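Local coordinates for protein DNA methyltransferase (Nicotiana tabacum, PDB 4ONQ) that probably transfers methyl groups from S-adenosyl-L-methionine to cytosines in DNA, this chain being the catalytic domain of a plant DRM enzyme, at residues S58-I63 and R343-V348; N123-A128 and M184-P189; I252-V257 and S272-T277. The protein carries 5 engineered substitutions. All coordinates share one frame; numbering follows the deposited sequence.

Interactions 2 and 3 are buried and wholly apolar, whereas interaction 1 is only partly buried and adds a weak polar contact at its exposed edge. Interactions 1 and 3 both involve the mixed sheet of the methyltransferase domain, the first beside it and the second with one of its own strands: 343-348 belongs to helix 337-352, packed near strands 39-45 and 231-236, while 252-257 and 272-277 are strand and helix of one beta-alpha-beta unit. Interaction 2 lies nearest the centre of the folded chain and joins a loop to the end of helix 179-186. Leucine methyls meet in interactions 1 and 2, whereas in interaction 3 indole rings receive leucine and valine methyls.

Interaction 1. Residues S58-I63 and R343-V348; sequences SSLYDI and RILDLV. Engineered in segment 58-63: Ser58 (natural residue Arg), Ser59 (natural residue Phe).
Leu345 turns the inner flank of helix 337-352 toward Leu60 and Tyr61, which follow directly on the end of helix 50-59. Its CG stands anti to the backbone N (chi1 170°), and this carries CD2 to both partners at once. One is Leu60, whose side chain runs at about a right angle to it and offers its own CD2 at 3.9 Å from Leu345 CD2. The other is the Tyr61 ring, met at its edge and in its plane, with Leu345 CD2 3.8 Å from Tyr61 CE2. A branched leucine suits this place because a single methyl can fill the corner between an aliphatic chain and an aromatic rim.

The 60-63 stretch is a type I' beta turn, closed by Ile63 N bonding to Leu60 O; Tyr61 holds positive phi (60°) and points its side chain at the helix. The turn packs against the sheet of the methyltransferase fold, where Phe40 of strand 39-45 touches both Leu60 and Leu345.

Asp346, next along the helix, stands at the exposed margin. Its OD2 accepts a weak hydrogen bond from Tyr61 OH, 3.5 Å long, with carboxylate and ring nearly coplanar (23° apart). Tyrosine fits this boundary, its ring edge against leucine and its hydroxyl at the solvent side, while Lys349 makes a cation-pi contact with the same ring.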
loop_
_atom_site.group_PDB
_atom_site.type_symbol
_atom_site.label_atom_id
_atom_site.label_comp_id
_atom_site.label_asym_id
_atom_site.label_seq_id
_atom_site.Cartn_x
_atom_site.Cartn_y
_atom_site.Cartn_z
ATOM N N SER A 58 -4.712 1.890 -21.616
ATOM C CA SER A 58 -4.264 2.375 -22.917
ATOM C C SER A 58 -2.978 3.177 -22.786
ATOM O O SER A 58 -2.108 3.115 -23.655
ATOM C CB SER A 58 -5.348 3.218 -23.596
ATOM O OG SER A 58 -5.483 4.489 -22.986
ATOM N N SER A 59 -2.854 3.920 -21.692
ATOM C CA SER A 59 -1.668 4.734 -21.462
ATOM C C SER A 59 -0.474 3.868 -21.079
ATOM O O SER A 59 0.676 4.240 -21.317
ATOM C CB SER A 59 -1.930 5.776 -20.376
ATOM O OG SER A 59 -2.948 6.676 -20.771
ATOM N N LEU A 60 -0.750 2.711 -20.488
ATOM C CA LEU A 60 0.313 1.823 -20.028
ATOM C C LEU A 60 0.387 0.541 -20.846
ATOM O O LEU A 60 0.228 -0.557 -20.313
ATOM C CB LEU A 60 0.149 1.490 -18.541
ATOM C CG LEU A 60 0.377 2.625 -17.545
ATOM C CD1 LEU A 60 0.179 2.136 -16.117
ATOM C CD2 LEU A 60 1.766 3.210 -17.718
ATOM N N TYR A 61 0.612 0.697 -22.145
ATOM C CA TYR A 61 0.963 -0.420 -23.017
ATOM C C TYR A 61 -0.093 -1.528 -23.056
ATOM O O TYR A 61 0.237 -2.705 -23.213
ATOM C CB TYR A 61 2.341 -0.954 -22.617
ATOM C CG TYR A 61 3.310 0.173 -22.316
ATOM C CD1 TYR A 61 3.823 0.962 -23.336
ATOM C CD2 TYR A 61 3.685 0.467 -21.012
ATOM C CE1 TYR A 61 4.695 2.002 -23.070
ATOM C CE2 TYR A 61 4.555 1.508 -20.735
ATOM C CZ TYR A 61 5.056 2.269 -21.767
ATOM O OH TYR A 61 5.924 3.302 -21.496
ATOM N N ASP A 62 -1.356 -1.128 -22.902
ATOM C CA ASP A 62 -2.521 -2.009 -23.041
ATOM C C ASP A 62 -2.690 -3.063 -21.949
ATOM O O ASP A 62 -3.642 -3.844 -21.981
ATOM C CB ASP A 62 -2.539 -2.672 -24.415
ATOM C CG ASP A 62 -2.563 -1.667 -25.537
ATOM O OD1 ASP A 62 -3.299 -0.666 -25.416
ATOM O OD2 ASP A 62 -1.841 -1.877 -26.536
ATOM N N ILE A 63 -1.778 -3.070 -20.982
ATOM C CA ILE A 63 -1.807 -4.034 -19.883
ATOM C C ILE A 63 -3.116 -3.992 -19.081
ATOM O O ILE A 63 -3.635 -2.922 -18.762
ATOM C CB ILE A 63 -0.596 -3.832 -18.939
ATOM C CG1 ILE A 63 0.712 -3.943 -19.730
ATOM C CG2 ILE A 63 -0.623 -4.833 -17.788
ATOM C CD1 ILE A 63 1.955 -3.948 -18.864
ATOM N N ARG A 343 4.558 9.727 -18.606
ATOM C CA ARG A 343 5.594 10.487 -19.296
ATOM C C ARG A 343 6.970 10.018 -18.849
ATOM O O ARG A 343 7.851 9.743 -19.670
ATOM C CB ARG A 343 5.445 11.978 -18.985
ATOM C CG ARG A 343 6.336 12.890 -19.812
ATOM C CD ARG A 343 6.466 14.275 -19.183
ATOM N NE ARG A 343 7.540 14.325 -18.192
ATOM C CZ ARG A 343 7.374 14.665 -16.918
ATOM N NH1 ARG A 343 6.172 14.998 -16.467
ATOM N NH2 ARG A 343 8.414 14.680 -16.096
ATOM N N ILE A 344 7.143 9.915 -17.537
ATOM C CA ILE A 344 8.438 9.542 -16.979
ATOM C C ILE A 344 8.823 8.095 -17.287
ATOM O O ILE A 344 9.966 7.821 -17.675
ATOM C CB ILE A 344 8.491 9.831 -15.471
ATOM C CG1 ILE A 344 8.469 11.342 -15.252
ATOM C CG2 ILE A 344 9.720 9.211 -14.836
ATOM C CD1 ILE A 344 8.782 11.757 -13.854
ATOM N N LEU A 345 7.874 7.177 -17.130
ATOM C CA LEU A 345 8.128 5.776 -17.458
ATOM C C LEU A 345 8.560 5.666 -18.917
ATOM O O LEU A 345 9.532 4.979 -19.241
ATOM C CB LEU A 345 6.891 4.913 -17.193
ATOM C CG LEU A 345 6.927 3.473 -17.717
ATOM C CD1 LEU A 345 8.138 2.723 -17.194
ATOM C CD2 LEU A 345 5.652 2.737 -17.347
ATOM N N ASP A 346 7.850 6.373 -19.789
ATOM C CA ASP A 346 8.170 6.345 -21.207
ATOM C C ASP A 346 9.562 6.909 -21.494
ATOM O O ASP A 346 10.320 6.328 -22.273
ATOM C CB ASP A 346 7.106 7.077 -22.025
ATOM C CG ASP A 346 7.206 6.769 -23.501
ATOM O OD1 ASP A 346 7.637 7.656 -24.269
ATOM O OD2 ASP A 346 6.874 5.628 -23.889
ATOM N N LEU A 347 9.901 8.034 -20.870
ATOM C CA LEU A 347 11.245 8.591 -21.008
ATOM C C LEU A 347 12.313 7.570 -20.606
ATOM O O LEU A 347 13.299 7.379 -21.324
ATOM C CB LEU A 347 11.397 9.869 -20.179
ATOM C CG LEU A 347 10.838 11.167 -20.763
ATOM C CD1 LEU A 347 10.679 12.216 -19.675
ATOM C CD2 LEU A 347 11.746 11.682 -21.867
ATOM N N VAL A 348 12.102 6.904 -19.471
ATOM C CA VAL A 348 13.062 5.921 -18.959
ATOM C C VAL A 348 13.227 4.716 -19.897
ATOM O O VAL A 348 14.356 4.294 -20.196
ATOM C CB VAL A 348 12.677 5.436 -17.534
ATOM C CG1 VAL A 348 13.502 4.229 -17.132
ATOM C CG2 VAL A 348 12.846 6.561 -16.518
#

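Interaction 2. Residues N123-A128 and M184-P189; sequences NCLQTA and MLLGFP
Leu125 and Leu186 reach toward each other tip to tip, and Leu185 meets the same loop leucine from another direction. All the contacts between 123-128 and 184-189 are apolar. Leu125 CD1 does most of the touching, lying 3.8 Å from Leu186 CD2 and 3.9 Å from Leu186 CG. The same methyl is 3.9 Å from Leu185 CB. The second branch adds to the hold on Leu185, with Leu125 CD2 4.1 Å from Leu185 CD1, where the two side chains cross at about a right angle. With its CG anti to the carbonyl carbon (chi1 -55°), Leu125 sends its fork to the helix end, where CD1 sits against both Leu186 and Leu185 CB and CD2 meets Leu185 alone. Leucine is apt on both sides: all three side chains are buried, and their branched ends interlock without a polar group to satisfy. The side chain of Leu186 is about 8 Å from the bound sinefungin.

The backbone bonds belong to the helix terminus. Gly187, the first residue to leave helical angles, has positive phi (91°) and closes a Schellman motif; its N bonds to Met184 O at 3.1 Å. At these backbone angles glycine, with no CB to crowd the preceding carbonyl oxygen, is the residue that fits. Beyond the two segments, Leu185 O accepts from Gln212 NE2.

Leu177 adds to the packing on Leu125, and Ala105 of helix 102-105 touches Leu185. The contact thus joins the loop between helices 107-110 and 132-143 to the C-terminal end of helix 179-186.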
loop_
_atom_site.group_PDB
_atom_site.type_symbol
_atom_site.label_atom_id
_atom_site.label_comp_id
_atom_site.label_asym_id
_atom_site.label_seq_id
_atom_site.Cartn_x
_atom_site.Cartn_y
_atom_site.Cartn_z
ATOM N N ASN A 123 -12.301 -2.230 7.398
ATOM C CA ASN A 123 -12.453 -1.625 6.080
ATOM C C ASN A 123 -11.161 -0.949 5.632
ATOM O O ASN A 123 -10.158 -0.989 6.347
ATOM C CB ASN A 123 -13.609 -0.626 6.086
ATOM C CG ASN A 123 -14.956 -1.304 6.211
ATOM O OD1 ASN A 123 -15.039 -2.521 6.357
ATOM N ND2 ASN A 123 -16.021 -0.516 6.162
ATOM N N CYS A 124 -11.181 -0.347 4.445
ATOM C CA CYS A 124 -10.014 0.357 3.919
ATOM C C CYS A 124 -9.542 1.406 4.918
ATOM O O CYS A 124 -10.347 2.170 5.451
ATOM C CB CYS A 124 -10.340 1.010 2.570
ATOM S SG CYS A 124 -8.897 1.674 1.681
ATOM N N LEU A 125 -8.242 1.428 5.187
ATOM C CA LEU A 125 -7.691 2.375 6.153
ATOM C C LEU A 125 -7.572 3.759 5.524
ATOM O O LEU A 125 -6.896 3.915 4.513
ATOM C CB LEU A 125 -6.321 1.908 6.636
ATOM C CG LEU A 125 -6.252 0.497 7.215
ATOM C CD1 LEU A 125 -4.803 0.108 7.480
ATOM C CD2 LEU A 125 -7.082 0.389 8.483
ATOM N N GLN A 126 -8.233 4.756 6.102
ATOM C CA GLN A 126 -8.195 6.108 5.538
ATOM C C GLN A 126 -7.507 7.140 6.428
ATOM O O GLN A 126 -7.032 6.828 7.520
ATOM C CB GLN A 126 -9.593 6.596 5.143
ATOM C CG GLN A 126 -10.719 5.689 5.563
ATOM C CD GLN A 126 -11.687 5.398 4.427
ATOM O OE1 GLN A 126 -11.640 6.042 3.379
ATOM N NE2 GLN A 126 -12.562 4.413 4.630
ATOM N N THR A 127 -7.485 8.378 5.949
ATOM C CA THR A 127 -6.711 9.449 6.576
ATOM C C THR A 127 -7.404 10.074 7.795
ATOM O O THR A 127 -6.755 10.459 8.763
ATOM C CB THR A 127 -6.350 10.549 5.547
ATOM O OG1 THR A 127 -7.548 11.067 4.955
ATOM C CG2 THR A 127 -5.482 9.970 4.444
ATOM N N ALA A 128 -8.726 10.161 7.746
ATOM C CA ALA A 128 -9.483 10.830 8.795
ATOM C C ALA A 128 -9.840 9.865 9.916
ATOM O O ALA A 128 -10.121 8.694 9.669
ATOM C CB ALA A 128 -10.748 11.459 8.213
ATOM N N MET A 184 1.320 -1.201 11.682
ATOM C CA MET A 184 1.497 -2.632 11.580
ATOM C C MET A 184 0.514 -3.262 10.596
ATOM O O MET A 184 0.859 -4.218 9.907
ATOM C CB MET A 184 1.473 -3.304 12.947
ATOM C CG MET A 184 0.124 -3.475 13.546
ATOM S SD MET A 184 -0.153 -5.220 13.819
ATOM C CE MET A 184 -1.124 -5.634 12.387
ATOM N N LEU A 185 -0.695 -2.714 10.505
ATOM C CA LEU A 185 -1.667 -3.232 9.548
ATOM C C LEU A 185 -1.167 -3.079 8.109
ATOM O O LEU A 185 -1.425 -3.928 7.261
ATOM C CB LEU A 185 -3.024 -2.552 9.722
ATOM C CG LEU A 185 -3.804 -2.945 10.974
ATOM C CD1 LEU A 185 -5.041 -2.087 11.108
ATOM C CD2 LEU A 185 -4.156 -4.421 10.953
ATOM N N LEU A 186 -0.440 -1.999 7.846
ATOM C CA LEU A 186 0.089 -1.747 6.510
ATOM C C LEU A 186 1.433 -2.428 6.228
ATOM O O LEU A 186 1.914 -2.393 5.100
ATOM C CB LEU A 186 0.189 -0.245 6.253
ATOM C CG LEU A 186 -1.174 0.449 6.177
ATOM C CD1 LEU A 186 -1.009 1.950 6.157
ATOM C CD2 LEU A 186 -1.943 -0.030 4.946
ATOM N N GLY A 187 2.032 -3.046 7.244
ATOM C CA GLY A 187 3.281 -3.766 7.060
ATOM C C GLY A 187 4.534 -2.934 7.289
ATOM O O GLY A 187 5.628 -3.317 6.883
ATOM N N PHE A 188 4.375 -1.788 7.939
ATOM C CA PHE A 188 5.508 -0.921 8.232
ATOM C C PHE A 188 6.113 -1.254 9.585
ATOM O O PHE A 188 5.418 -1.726 10.483
ATOM C CB PHE A 188 5.091 0.553 8.170
ATOM C CG PHE A 188 4.905 1.066 6.769
ATOM C CD1 PHE A 188 5.997 1.487 6.020
ATOM C CD2 PHE A 188 3.644 1.112 6.191
ATOM C CE1 PHE A 188 5.827 1.957 4.722
ATOM C CE2 PHE A 188 3.470 1.574 4.898
ATOM C CZ PHE A 188 4.559 2.001 4.164
ATOM N N PRO A 189 7.426 -1.027 9.730
ATOM C CA PRO A 189 8.041 -1.244 11.041
ATOM C C PRO A 189 7.498 -0.243 12.047
ATOM O O PRO A 189 7.119 0.865 11.673
ATOM C CB PRO A 189 9.525 -0.988 10.781
ATOM C CG PRO A 189 9.552 -0.097 9.577
ATOM C CD PRO A 189 8.389 -0.524 8.736
#

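Interaction 3. Residues I252-V257 and S272-T277; sequences IPLNTV and SWWEQT
Leu254 and Trp274 mark the closest backbone approach, their CA atoms 10.4 Å apart, a gap spanned by large side chains. The segments belong to the beta-alpha-beta unit of strand 254-260, helix 264-276 and strand 282-286, part of the Rossmann-like fold of this methyltransferase superfamily. The chain turns a corner at Asn255, yet Leu254 and Val257 both point toward the helix, while Thr256 points away from it. On the other side the helix ends at Gln276, and Thr277 is the first residue beyond it.

Trp274 carries most of the contact. Its CG lies anti to the backbone N (chi1 -171°), which swings the indole across to the strand with its six-membered ring leading. Leu254 CD1 comes to 4.0 Å from Trp274 CZ3, and Val257 CG2 to 3.9 Å from Trp274 CH2; both methyls approach the ring obliquely. A broad indole suits the wide gap, since one ring can bridge two strand residues, and beta-branched Val257 keeps its methyl close to the strand. Trp274 NE1, at the other end of the indole, makes a weak hydrogen bond to Gly281 O just before strand 282-286.

Trp273 contributes less: Leu254 CD1 meets the rim of its indole near the ring plane, 4.3 Å from Trp273 CH2. One face of this ring lies beneath Thr277 OG1, which sits 3.9 Å above the plane of the Trp273 ring, over its centre. That hydroxyl also bonds to Trp273 O at 2.7 Å, while Thr277 N reaches the same oxygen from the opposite face of the carbonyl plane.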
loop_
_atom_site.group_PDB
_atom_site.type_symbol
_atom_site.label_atom_id
_atom_site.label_comp_id
_atom_site.label_asym_id
_atom_site.label_seq_id
_atom_site.Cartn_x
_atom_site.Cartn_y
_atom_site.Cartn_z
ATOM N N ILE A 252 15.813 -7.998 -1.024
ATOM C CA ILE A 252 16.366 -7.516 -2.278
ATOM C C ILE A 252 17.226 -6.287 -2.014
ATOM O O ILE A 252 16.734 -5.276 -1.525
ATOM C CB ILE A 252 15.257 -7.156 -3.271
ATOM C CG1 ILE A 252 14.363 -8.377 -3.524
ATOM C CG2 ILE A 252 15.859 -6.642 -4.560
ATOM C CD1 ILE A 252 13.159 -8.095 -4.413
ATOM N N PRO A 253 18.494 -6.358 -2.315
ATOM C CA PRO A 253 19.365 -5.256 -1.985
ATOM C C PRO A 253 19.030 -4.039 -2.802
ATOM O O PRO A 253 18.683 -4.148 -3.942
ATOM C CB PRO A 253 20.753 -5.784 -2.308
ATOM C CG PRO A 253 20.576 -7.159 -2.729
ATOM C CD PRO A 253 19.180 -7.366 -3.114
ATOM N N LEU A 254 19.159 -2.883 -2.198
ATOM C CA LEU A 254 18.903 -1.663 -2.887
ATOM C C LEU A 254 20.185 -0.953 -3.213
ATOM O O LEU A 254 20.903 -0.553 -2.347
ATOM C CB LEU A 254 18.070 -0.773 -2.001
ATOM C CG LEU A 254 16.710 -1.318 -1.652
ATOM C CD1 LEU A 254 16.140 -0.593 -0.477
ATOM C CD2 LEU A 254 15.785 -1.236 -2.823
ATOM N N ASN A 255 20.433 -0.751 -4.485
ATOM C CA ASN A 255 21.623 -0.057 -4.870
ATOM C C ASN A 255 21.401 1.403 -5.114
ATOM O O ASN A 255 22.002 2.215 -4.505
ATOM C CB ASN A 255 22.244 -0.728 -6.085
ATOM C CG ASN A 255 23.331 0.087 -6.692
ATOM O OD1 ASN A 255 23.143 0.712 -7.712
ATOM N ND2 ASN A 255 24.488 0.085 -6.066
ATOM N N THR A 256 20.453 1.749 -5.910
ATOM C CA THR A 256 20.201 3.132 -5.953
ATOM C C THR A 256 18.694 3.337 -5.984
ATOM O O THR A 256 18.018 2.629 -6.669
ATOM C CB THR A 256 20.918 3.692 -7.137
ATOM O OG1 THR A 256 21.947 4.577 -6.708
ATOM C CG2 THR A 256 20.003 4.456 -7.956
ATOM N N VAL A 257 18.178 4.253 -5.185
ATOM C CA VAL A 257 16.776 4.642 -5.241
ATOM C C VAL A 257 16.587 6.124 -5.515
ATOM O O VAL A 257 17.081 6.944 -4.809
ATOM C CB VAL A 257 16.031 4.314 -3.944
ATOM C CG1 VAL A 257 14.630 4.874 -3.974
ATOM C CG2 VAL A 257 15.985 2.834 -3.713
ATOM N N SER A 272 15.142 8.907 7.372
ATOM C CA SER A 272 15.372 8.302 8.679
ATOM C C SER A 272 15.396 6.782 8.571
ATOM O O SER A 272 16.293 6.137 9.112
ATOM C CB SER A 272 14.313 8.743 9.684
ATOM O OG SER A 272 14.536 10.076 10.095
ATOM N N TRP A 273 14.422 6.221 7.856
ATOM C CA TRP A 273 14.376 4.775 7.641
ATOM C C TRP A 273 15.621 4.262 6.915
ATOM O O TRP A 273 16.130 3.173 7.201
ATOM C CB TRP A 273 13.136 4.404 6.829
ATOM C CG TRP A 273 13.086 2.960 6.458
ATOM C CD1 TRP A 273 12.646 1.933 7.237
ATOM C CD2 TRP A 273 13.488 2.376 5.211
ATOM N NE1 TRP A 273 12.755 0.743 6.555
ATOM C CE2 TRP A 273 13.267 0.988 5.309
ATOM C CE3 TRP A 273 14.016 2.891 4.024
ATOM C CZ2 TRP A 273 13.552 0.110 4.266
ATOM C CZ3 TRP A 273 14.296 2.016 2.985
ATOM C CH2 TRP A 273 14.068 0.641 3.115
ATOM N N TRP A 274 16.088 5.030 5.954
ATOM C CA TRP A 274 17.194 4.652 5.139
ATOM C C TRP A 274 18.417 4.528 5.962
ATOM O O TRP A 274 19.179 3.607 5.811
ATOM C CB TRP A 274 17.386 5.648 4.022
ATOM C CG TRP A 274 18.371 5.272 2.969
ATOM C CD1 TRP A 274 19.701 5.579 2.910
ATOM C CD2 TRP A 274 18.124 4.532 1.766
ATOM N NE1 TRP A 274 20.260 5.097 1.798
ATOM C CE2 TRP A 274 19.385 4.452 1.076
ATOM C CE3 TRP A 274 17.032 3.941 1.213
ATOM C CZ2 TRP A 274 19.513 3.810 -0.108
ATOM C CZ3 TRP A 274 17.182 3.286 0.027
ATOM C CH2 TRP A 274 18.392 3.230 -0.624
ATOM N N GLU A 275 18.631 5.454 6.851
ATOM C CA GLU A 275 19.694 5.354 7.796
ATOM C C GLU A 275 19.567 4.288 8.839
ATOM O O GLU A 275 20.504 3.633 9.136
ATOM C CB GLU A 275 19.924 6.685 8.442
ATOM C CG GLU A 275 20.371 7.663 7.413
ATOM C CD GLU A 275 20.391 9.080 7.892
ATOM O OE1 GLU A 275 20.420 9.313 9.102
ATOM O OE2 GLU A 275 20.416 9.959 7.036
ATOM N N GLN A 276 18.386 4.123 9.374
ATOM C CA GLN A 276 18.127 3.217 10.441
ATOM C C GLN A 276 18.330 1.794 10.032
ATOM O O GLN A 276 18.596 0.953 10.831
ATOM C CB GLN A 276 16.750 3.461 11.007
ATOM C CG GLN A 276 16.718 4.655 11.932
ATOM C CD GLN A 276 15.334 5.089 12.362
ATOM O OE1 GLN A 276 14.444 4.294 12.473
ATOM N NE2 GLN A 276 15.174 6.351 12.620
ATOM N N THR A 277 18.142 1.528 8.770
ATOM C CA THR A 277 18.312 0.207 8.269
ATOM C C THR A 277 19.668 0.057 7.678
ATOM O O THR A 277 19.931 -0.919 7.057
ATOM C CB THR A 277 17.241 -0.200 7.258
ATOM O OG1 THR A 277 17.114 0.788 6.252
ATOM C CG2 THR A 277 15.966 -0.356 7.929
#